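Local coordinates for anaerobically-induced outer membrane porin OprE (Pseudomonas aeruginosa, PDB 4FRX), which probably acts as a porin, a beta-barrel channel of the OprD family that lets small solutes cross the outer membrane, at residues T209-Y214 against Q223-L228; K396-T401 against L428-T433. One frame throughout, in Å; residues are numbered along the deposited sequence.

Contact 1 of 2, residues T209-Y214 against Q223-L228; sequences TLQYYY and QHFLGL. With C8E ((hydroxyethyloxy)tri(ethyloxy)octane), chain F; C8E ((hydroxyethyloxy)tri(ethyloxy)octane), chain C.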
ATOM      1  N   THR A 209      20.983   0.902   3.858  1.00  8.85           N
ATOM      2  CA  THR A 209      20.067   1.989   4.159  1.00  9.34           C
ATOM      3  C   THR A 209      19.368   1.690   5.476  1.00 11.39           C
ATOM      4  O   THR A 209      18.989   0.556   5.727  1.00  8.56           O
ATOM      5  CB  THR A 209      19.000   2.126   3.052  1.00 19.08           C
ATOM      6  OG1 THR A 209      19.627   2.588   1.852  1.00 24.42           O
ATOM      7  CG2 THR A 209      17.883   3.117   3.461  1.00 14.92           C
ATOM      8  N   LEU A 210      19.209   2.710   6.307  1.00  6.09           N
ATOM      9  CA  LEU A 210      18.451   2.595   7.551  1.00  6.76           C
ATOM     10  C   LEU A 210      17.199   3.471   7.441  1.00 13.50           C
ATOM     11  O   LEU A 210      17.178   4.448   6.699  1.00 15.13           O
ATOM     12  CB  LEU A 210      19.289   3.101   8.707  1.00  6.15           C
ATOM     13  CG  LEU A 210      20.690   2.488   8.797  1.00  9.81           C
ATOM     14  CD1 LEU A 210      21.410   3.132   9.971  1.00  7.66           C
ATOM     15  CD2 LEU A 210      20.592   0.970   8.964  1.00 12.94           C
ATOM     16  N   GLN A 211      16.173   3.147   8.210  1.00  7.17           N
ATOM     17  CA  GLN A 211      14.937   3.902   8.159  1.00  7.93           C
ATOM     18  C   GLN A 211      14.360   4.022   9.554  1.00 14.60           C
ATOM     19  O   GLN A 211      14.471   3.100  10.355  1.00  8.14           O
ATOM     20  CB  GLN A 211      13.923   3.148   7.327  1.00  7.53           C
ATOM     21  CG  GLN A 211      14.180   3.102   5.833  1.00  9.06           C
ATOM     22  CD  GLN A 211      13.101   2.308   5.137  1.00 17.09           C
ATOM     23  OE1 GLN A 211      12.890   1.133   5.451  1.00 15.27           O
ATOM     24  NE2 GLN A 211      12.384   2.948   4.216  1.00 17.63           N
ATOM     25  N   TYR A 212      13.758   5.167   9.841  1.00 13.79           N
ATOM     26  CA  TYR A 212      12.929   5.325  11.017  1.00  9.01           C
ATOM     27  C   TYR A 212      11.730   6.109  10.564  1.00  7.32           C
ATOM     28  O   TYR A 212      11.888   7.159   9.934  1.00  8.29           O
ATOM     29  CB  TYR A 212      13.617   6.114  12.142  1.00 10.46           C
ATOM     30  CG  TYR A 212      12.585   6.550  13.159  1.00 11.59           C
ATOM     31  CD1 TYR A 212      12.082   5.645  14.082  1.00 22.71           C
ATOM     32  CD2 TYR A 212      12.048   7.839  13.146  1.00 13.56           C
ATOM     33  CE1 TYR A 212      11.107   6.010  14.982  1.00 17.30           C
ATOM     34  CE2 TYR A 212      11.064   8.216  14.051  1.00 12.37           C
ATOM     35  CZ  TYR A 212      10.605   7.301  14.966  1.00 15.61           C
ATOM     36  OH  TYR A 212       9.627   7.657  15.864  1.00 12.31           O
ATOM     37  N   TYR A 213      10.536   5.621  10.901  1.00  7.42           N
ATOM     38  CA  TYR A 213       9.301   6.344  10.638  1.00  7.43           C
ATOM     39  C   TYR A 213       8.352   6.334  11.835  1.00  8.88           C
ATOM     40  O   TYR A 213       8.372   5.417  12.659  1.00  9.83           O
ATOM     41  CB  TYR A 213       8.583   5.794   9.394  1.00  7.81           C
ATOM     42  CG  TYR A 213       9.277   6.186   8.088  1.00  7.83           C
ATOM     43  CD1 TYR A 213      10.339   5.437   7.585  1.00  9.17           C
ATOM     44  CD2 TYR A 213       8.865   7.297   7.359  1.00 14.70           C
ATOM     45  CE1 TYR A 213      11.000   5.805   6.401  1.00  9.89           C
ATOM     46  CE2 TYR A 213       9.507   7.654   6.156  1.00  9.35           C
ATOM     47  CZ  TYR A 213      10.576   6.901   5.693  1.00  9.41           C
ATOM     48  OH  TYR A 213      11.235   7.242   4.511  1.00 10.49           O
ATOM     49  N   TYR A 214       7.509   7.355  11.889  1.00  5.98           N
ATOM     50  CA  TYR A 214       6.548   7.529  12.949  1.00  6.34           C
ATOM     51  C   TYR A 214       5.206   7.829  12.323  1.00  8.04           C
ATOM     52  O   TYR A 214       5.115   8.627  11.396  1.00 11.48           O
ATOM     53  CB  TYR A 214       6.970   8.686  13.853  1.00  9.32           C
ATOM     54  CG  TYR A 214       5.955   9.051  14.914  1.00  9.58           C
ATOM     55  CD1 TYR A 214       5.745   8.233  16.015  1.00 17.94           C
ATOM     56  CD2 TYR A 214       5.214  10.216  14.811  1.00 14.24           C
ATOM     57  CE1 TYR A 214       4.810   8.573  16.992  1.00 17.25           C
ATOM     58  CE2 TYR A 214       4.295  10.568  15.770  1.00 15.29           C
ATOM     59  CZ  TYR A 214       4.097   9.749  16.860  1.00 18.67           C
ATOM     60  OH  TYR A 214       3.171  10.115  17.814  1.00 21.44           O
ATOM     61  N   GLN A 223       2.611   4.781  16.108  1.00  9.21           N
ATOM     62  CA  GLN A 223       3.345   3.675  15.549  1.00  4.28           C
ATOM     63  C   GLN A 223       4.744   4.120  15.207  1.00  6.42           C
ATOM     64  O   GLN A 223       4.916   5.135  14.544  1.00  8.43           O
ATOM     65  CB  GLN A 223       2.628   3.191  14.302  1.00  3.37           C
ATOM     66  CG  GLN A 223       3.334   2.085  13.551  1.00  2.39           C
ATOM     67  CD  GLN A 223       2.444   1.539  12.468  1.00 11.88           C
ATOM     68  OE1 GLN A 223       2.437   2.031  11.340  1.00 15.42           O
ATOM     69  NE2 GLN A 223       1.659   0.539  12.814  1.00  6.98           N
ATOM     70  N   HIS A 224       5.732   3.387  15.712  1.00  7.46           N
ATOM     71  CA  HIS A 224       7.130   3.595  15.349  1.00 10.24           C
ATOM     72  C   HIS A 224       7.620   2.432  14.499  1.00 11.79           C
ATOM     73  O   HIS A 224       7.224   1.291  14.719  1.00  9.91           O
ATOM     74  CB  HIS A 224       7.996   3.678  16.599  1.00 10.98           C
ATOM     75  CG  HIS A 224       7.622   4.793  17.515  1.00 14.91           C
ATOM     76  ND1 HIS A 224       8.240   6.023  17.475  1.00 13.90           N
ATOM     77  CD2 HIS A 224       6.703   4.866  18.509  1.00 21.88           C
ATOM     78  CE1 HIS A 224       7.712   6.809  18.398  1.00 18.76           C
ATOM     79  NE2 HIS A 224       6.780   6.132  19.041  1.00 18.69           N
ATOM     80  N   PHE A 225       8.483   2.732  13.530  1.00  9.45           N
ATOM     81  CA  PHE A 225       9.039   1.735  12.633  1.00  5.11           C
ATOM     82  C   PHE A 225      10.548   1.943  12.525  1.00  9.24           C
ATOM     83  O   PHE A 225      11.002   3.068  12.363  1.00  9.59           O
ATOM     84  CB  PHE A 225       8.439   1.921  11.240  1.00  9.55           C
ATOM     85  CG  PHE A 225       9.153   1.166  10.153  1.00  7.39           C
ATOM     86  CD1 PHE A 225       8.913  -0.182   9.955  1.00 10.57           C
ATOM     87  CD2 PHE A 225      10.048   1.814   9.297  1.00  6.33           C
ATOM     88  CE1 PHE A 225       9.552  -0.881   8.930  1.00  7.36           C
ATOM     89  CE2 PHE A 225      10.698   1.124   8.286  1.00  7.27           C
ATOM     90  CZ  PHE A 225      10.443  -0.230   8.091  1.00  8.96           C
ATOM     91  N   LEU A 226      11.308   0.858  12.599  1.00  5.88           N
ATOM     92  CA  LEU A 226      12.719   0.850  12.224  1.00 12.10           C
ATOM     93  C   LEU A 226      12.889  -0.142  11.080  1.00 11.47           C
ATOM     94  O   LEU A 226      12.197  -1.164  11.037  1.00 10.65           O
ATOM     95  CB  LEU A 226      13.602   0.438  13.411  1.00  7.30           C
ATOM     96  CG  LEU A 226      13.644   1.432  14.574  1.00  4.06           C
ATOM     97  CD1 LEU A 226      14.240   0.772  15.826  1.00 12.37           C
ATOM     98  CD2 LEU A 226      14.407   2.697  14.198  1.00 10.90           C
ATOM     99  N   GLY A 227      13.799   0.161  10.154  1.00  9.95           N
ATOM    100  CA  GLY A 227      14.025  -0.698   9.010  1.00  6.33           C
ATOM    101  C   GLY A 227      15.493  -0.739   8.600  1.00  9.65           C
ATOM    102  O   GLY A 227      16.251   0.190   8.849  1.00 10.04           O
ATOM    103  N   LEU A 228      15.889  -1.819   7.947  1.00  8.19           N
ATOM    104  CA  LEU A 228      17.235  -1.910   7.413  1.00 11.56           C
ATOM    105  C   LEU A 228      17.128  -2.662   6.112  1.00 11.88           C
ATOM    106  O   LEU A 228      16.401  -3.642   6.027  1.00  8.45           O
ATOM    107  CB  LEU A 228      18.141  -2.648   8.408  1.00 16.66           C
ATOM    108  CG  LEU A 228      19.552  -3.121   8.044  1.00 13.99           C
ATOM    109  CD1 LEU A 228      20.383  -3.196   9.313  1.00 13.32           C
ATOM    110  CD2 LEU A 228      19.558  -4.476   7.350  1.00 14.26           C
TER
HETATM  111  C3  C8E F 504      18.251   2.313  12.798  1.00 24.98           C
HETATM  112  C4  C8E F 504      18.537   0.853  12.437  1.00 31.17           C
HETATM  113  C5  C8E F 504      17.259   0.073  12.143  1.00 29.89           C
HETATM  114  C6  C8E F 504      17.212  -1.285  12.835  1.00 32.30           C
HETATM  115  C7  C8E F 504      16.959  -2.433  11.862  1.00 30.40           C
HETATM  116  C8  C8E F 504      15.498  -2.882  11.831  1.00 36.33           C
HETATM  117  O9  C8E F 504      15.316  -4.051  12.607  1.00 35.28           O
HETATM  118  O18 C8E F 504      15.376  -6.288  21.170  1.00 99.98           O
HETATM  119  C19 C8E F 504      15.342  -7.106  22.313  1.00100.22           C
HETATM  120  C20 C8E F 504      14.350  -8.173  21.925  1.00 98.49           C
HETATM  121  O21 C8E F 504      15.022  -9.402  21.966  1.00 98.08           O
HETATM  122  C1  C8E C 501      28.300  12.394   8.436  1.00 42.19           C
HETATM  123  C2  C8E C 501      27.113  12.794   9.304  1.00 39.58           C
HETATM  124  C3  C8E C 501      25.832  12.079   8.886  1.00 42.67           C
HETATM  125  C4  C8E C 501      25.577  10.854   9.754  1.00 39.00           C
HETATM  126  C5  C8E C 501      24.446  11.084  10.748  1.00 36.17           C
HETATM  127  C6  C8E C 501      24.136   9.791  11.490  1.00 33.74           C
HETATM  128  C7  C8E C 501      22.648   9.484  11.431  1.00 38.26           C
HETATM  129  C8  C8E C 501      22.403   7.984  11.354  1.00 34.69           C
HETATM  130  O9  C8E C 501      21.105   7.712  11.831  1.00 39.30           O
HETATM  131  C10 C8E C 501      20.152   7.526  10.806  1.00 35.42           C
HETATM  132  C11 C8E C 501      18.898   6.910  11.417  1.00 39.32           C
HETATM  133  O12 C8E C 501      17.866   6.882  10.458  1.00 51.13           O
HETATM  134  C13 C8E C 501      17.357   5.581  10.278  1.00 52.86           C
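Tyr-212 sends CG opposite its backbone N (chi1 165°), while His-224 turns CG opposite its own carbonyl carbon (chi1 -60°), and the two side chains come to lie side by side, running the same way. Their rings meet rim to rim: His-224 ND1 lies in the plane of the phenol ring, and Tyr-212 OH is at the edge of the imidazole, near its plane, a hydrogen bond of 2.7 Å in which either group may donate. Tyr-214 completes the aromatic cluster from over one face of the imidazole: its CD1 sits 3.4 Å from His-224 CE1, displaced toward the rim, with the ring planes 49° apart. These residues belong to a beta hairpin of the barrel wall, antiparallel strands 208-217 and 221-234, whose pairs Gln-211/Gly-227 and Tyr-213/Phe-225 are hydrogen-bonded both ways. The face carrying the cluster also bears Leu-210, Leu-226 and Leu-228; the octyl chain of one detergent and an ether carbon of another lie here, C7 of the chain F molecule 3.7 Å from Leu-228 CB, consistent with the membrane-facing side. On the other face Phe-225 turns its ring edge to Gln-211, CE2 lying 3.6 Å from OE1, while Gln-211 NE2 and Tyr-213 OH both bond to Asp-201.

Contact 2 of 2, residues K396-T401 against L428-T433; sequences KGLGFT and LIVSYT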
ATOM      1  N   LYS A 396       6.170  -1.026 -27.584  1.00 22.31           N
ATOM      2  CA  LYS A 396       7.103  -0.976 -26.471  1.00 30.61           C
ATOM      3  C   LYS A 396       6.441  -0.317 -25.272  1.00 31.74           C
ATOM      4  O   LYS A 396       5.885   0.774 -25.380  1.00 26.21           O
ATOM      5  CB  LYS A 396       8.352  -0.194 -26.877  1.00 32.66           C
ATOM      6  CG  LYS A 396       9.364   0.036 -25.772  1.00 35.98           C
ATOM      7  CD  LYS A 396      10.562   0.801 -26.326  1.00 39.85           C
ATOM      8  CE  LYS A 396      11.591   1.109 -25.254  1.00 44.69           C
ATOM      9  NZ  LYS A 396      12.734   1.879 -25.821  1.00 52.10           N
ATOM     10  N   GLY A 397       6.485  -0.995 -24.133  1.00 22.16           N
ATOM     11  CA  GLY A 397       5.907  -0.450 -22.924  1.00 25.04           C
ATOM     12  C   GLY A 397       4.516  -0.983 -22.639  1.00 21.58           C
ATOM     13  O   GLY A 397       3.999  -0.773 -21.547  1.00 16.97           O
ATOM     14  N   LEU A 398       3.900  -1.652 -23.612  1.00 18.71           N
ATOM     15  CA  LEU A 398       2.613  -2.306 -23.373  1.00 22.54           C
ATOM     16  C   LEU A 398       2.825  -3.512 -22.461  1.00 21.52           C
ATOM     17  O   LEU A 398       3.619  -4.402 -22.762  1.00 21.68           O
ATOM     18  CB  LEU A 398       1.940  -2.731 -24.685  1.00 25.18           C
ATOM     19  CG  LEU A 398       0.545  -3.379 -24.627  1.00 26.26           C
ATOM     20  CD1 LEU A 398      -0.524  -2.446 -24.058  1.00 21.87           C
ATOM     21  CD2 LEU A 398       0.111  -3.876 -26.000  1.00 24.90           C
ATOM     22  N   GLY A 399       2.122  -3.542 -21.337  1.00 18.09           N
ATOM     23  CA  GLY A 399       2.350  -4.602 -20.368  1.00 13.56           C
ATOM     24  C   GLY A 399       1.134  -5.478 -20.134  1.00 16.29           C
ATOM     25  O   GLY A 399      -0.005  -4.998 -20.113  1.00 16.08           O
ATOM     26  N   PHE A 400       1.381  -6.770 -19.957  1.00 13.83           N
ATOM     27  CA  PHE A 400       0.328  -7.733 -19.658  1.00 14.54           C
ATOM     28  C   PHE A 400       0.658  -8.452 -18.364  1.00 12.79           C
ATOM     29  O   PHE A 400       1.758  -8.979 -18.220  1.00 12.06           O
ATOM     30  CB  PHE A 400       0.223  -8.763 -20.780  1.00 18.95           C
ATOM     31  CG  PHE A 400      -0.103  -8.169 -22.110  1.00 20.31           C
ATOM     32  CD1 PHE A 400       0.890  -7.608 -22.895  1.00 23.19           C
ATOM     33  CD2 PHE A 400      -1.406  -8.164 -22.577  1.00 18.56           C
ATOM     34  CE1 PHE A 400       0.592  -7.056 -24.131  1.00 25.10           C
ATOM     35  CE2 PHE A 400      -1.709  -7.616 -23.802  1.00 25.81           C
ATOM     36  CZ  PHE A 400      -0.706  -7.063 -24.583  1.00 23.70           C
ATOM     37  N   THR A 401      -0.289  -8.492 -17.427  1.00 10.94           N
ATOM     38  CA  THR A 401      -0.031  -9.122 -16.125  1.00 17.22           C
ATOM     39  C   THR A 401      -1.159 -10.054 -15.679  1.00 13.96           C
ATOM     40  O   THR A 401      -2.318  -9.673 -15.701  1.00 16.94           O
ATOM     41  CB  THR A 401       0.195  -8.057 -15.031  1.00 17.78           C
ATOM     42  OG1 THR A 401       1.308  -7.243 -15.396  1.00 19.60           O
ATOM     43  CG2 THR A 401       0.478  -8.714 -13.681  1.00 18.72           C
ATOM     44  N   LEU A 428      -6.322  -9.836 -14.298  1.00 10.13           N
ATOM     45  CA  LEU A 428      -5.697  -9.663 -15.595  1.00 13.64           C
ATOM     46  C   LEU A 428      -5.589  -8.174 -15.834  1.00 14.16           C
ATOM     47  O   LEU A 428      -6.597  -7.457 -15.797  1.00 14.29           O
ATOM     48  CB  LEU A 428      -6.551 -10.316 -16.683  1.00 16.83           C
ATOM     49  CG  LEU A 428      -6.649 -11.834 -16.518  1.00 18.56           C
ATOM     50  CD1 LEU A 428      -7.606 -12.449 -17.533  1.00 22.33           C
ATOM     51  CD2 LEU A 428      -5.260 -12.454 -16.651  1.00 23.97           C
ATOM     52  N   ILE A 429      -4.365  -7.704 -16.055  1.00 14.26           N
ATOM     53  CA  ILE A 429      -4.131  -6.281 -16.198  1.00 10.84           C
ATOM     54  C   ILE A 429      -3.324  -5.989 -17.457  1.00 17.83           C
ATOM     55  O   ILE A 429      -2.234  -6.534 -17.653  1.00 16.89           O
ATOM     56  CB  ILE A 429      -3.390  -5.666 -14.964  1.00 14.67           C
ATOM     57  CG1 ILE A 429      -4.031  -6.100 -13.641  1.00 14.95           C
ATOM     58  CG2 ILE A 429      -3.345  -4.141 -15.076  1.00 13.33           C
ATOM     59  CD1 ILE A 429      -3.231  -7.150 -12.879  1.00 18.44           C
ATOM     60  N   VAL A 430      -3.870  -5.124 -18.307  1.00 17.25           N
ATOM     61  CA  VAL A 430      -3.124  -4.613 -19.455  1.00 14.31           C
ATOM     62  C   VAL A 430      -2.907  -3.131 -19.212  1.00 15.72           C
ATOM     63  O   VAL A 430      -3.846  -2.404 -18.890  1.00 15.81           O
ATOM     64  CB  VAL A 430      -3.891  -4.844 -20.764  1.00 20.35           C
ATOM     65  CG1 VAL A 430      -3.111  -4.291 -21.972  1.00 13.19           C
ATOM     66  CG2 VAL A 430      -4.184  -6.326 -20.923  1.00 19.34           C
ATOM     67  N   SER A 431      -1.660  -2.682 -19.328  1.00 10.50           N
ATOM     68  CA  SER A 431      -1.340  -1.314 -18.961  1.00 13.80           C
ATOM     69  C   SER A 431      -0.425  -0.664 -19.985  1.00 16.12           C
ATOM     70  O   SER A 431       0.385  -1.338 -20.611  1.00 17.91           O
ATOM     71  CB  SER A 431      -0.687  -1.266 -17.582  1.00 18.97           C
ATOM     72  OG  SER A 431      -0.469   0.083 -17.191  1.00 28.08           O
ATOM     73  N   TYR A 432      -0.554   0.649 -20.140  1.00  9.79           N
ATOM     74  CA  TYR A 432       0.280   1.392 -21.081  1.00  7.42           C
ATOM     75  C   TYR A 432       0.368   2.833 -20.619  1.00 12.55           C
ATOM     76  O   TYR A 432      -0.656   3.475 -20.350  1.00 14.19           O
ATOM     77  CB  TYR A 432      -0.292   1.329 -22.492  1.00 13.60           C
ATOM     78  CG  TYR A 432       0.584   1.989 -23.532  1.00 18.31           C
ATOM     79  CD1 TYR A 432       1.727   1.354 -24.011  1.00 18.38           C
ATOM     80  CD2 TYR A 432       0.276   3.247 -24.032  1.00 21.20           C
ATOM     81  CE1 TYR A 432       2.539   1.957 -24.967  1.00 23.46           C
ATOM     82  CE2 TYR A 432       1.086   3.859 -24.981  1.00 23.49           C
ATOM     83  CZ  TYR A 432       2.211   3.212 -25.447  1.00 29.25           C
ATOM     84  OH  TYR A 432       3.013   3.820 -26.399  1.00 27.92           O
ATOM     85  N   THR A 433       1.592   3.334 -20.515  1.00 12.63           N
ATOM     86  CA  THR A 433       1.814   4.717 -20.116  1.00 16.56           C
ATOM     87  C   THR A 433       2.449   5.487 -21.252  1.00 19.69           C
ATOM     88  O   THR A 433       3.433   5.026 -21.840  1.00 22.12           O
ATOM     89  CB  THR A 433       2.716   4.793 -18.885  1.00 20.14           C
ATOM     90  OG1 THR A 433       2.048   4.176 -17.782  1.00 23.64           O
ATOM     91  CG2 THR A 433       3.028   6.246 -18.531  1.00 17.50           C
TER
HETATM   92  O   HOH W   1       4.794   1.800 -27.466  1.00 33.67           O
HETATM   93  O   HOH W   2       4.103   1.698 -20.595  1.00 20.88           O
HETATM   94  O   HOH W   3       0.078  -5.061 -16.724  1.00 16.58           O
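Antiparallel pairing of strand 399-409 with strand 423-434, the last strand of the chain, is a neighbour-to-neighbour link within the barrel wall, and Leu-398 meets Val-430 and Tyr-432 beside it. Leu-398 CD1 touches Val-430 CG1 at 3.8 Å, and the other methyl of that valine, CG2, lies 3.7 Å from Phe-400 CD2, the valine and the phenylalanine running side by side. Swung away from its own amide nitrogen (chi1 -175°), the Tyr-432 ring lies beside residues 396-398, with Leu-398 N at the ring edge, in plane. A water then joins the tyrosine to Lys-396, accepting from Tyr-432 OH and donating to Lys-396 O at 2.6 Å. Strand 423-434 is also where the barrel closes, since it pairs on its other side with strand 17-28 near the N-terminus. Toward 399-409 it is held by two hydrogen-bonded pairs. In one, Gly-399 N points almost straight at Ser-431 O, 2.9 Å away with 169° at the hydrogen; in the other, Thr-401 N and Ile-429 N each approach the partner's oxygen in the carbonyl plane. Ile-429 O has a second donor, a water at 2.9 Å that also hydrogen-bonds Thr-401 OG1. The threonine methyl, CG2, packs 4.1 Å from Ile-429 CD1.

Overall arrangement
Contacts 1 and 2 are two antiparallel strand pairings in the wall of one barrel, sampled at distant points. Contact 1 comes first along the chain and joins the consecutive strands 208-217 and 221-234 of a local hairpin; contact 2 follows only after it has closed, linking strand 399-409 to strand 423-434 across a connection that is partly unmodelled. Their centres are 33 Å apart, with nearest atoms about 24 Å apart, and they lie on opposite sides of the chain's centre without touching. The strand pairings running between them bind both into one barrel: contact 1 is a link within the wall, whereas contact 2 adjoins the closure against strand 17-28.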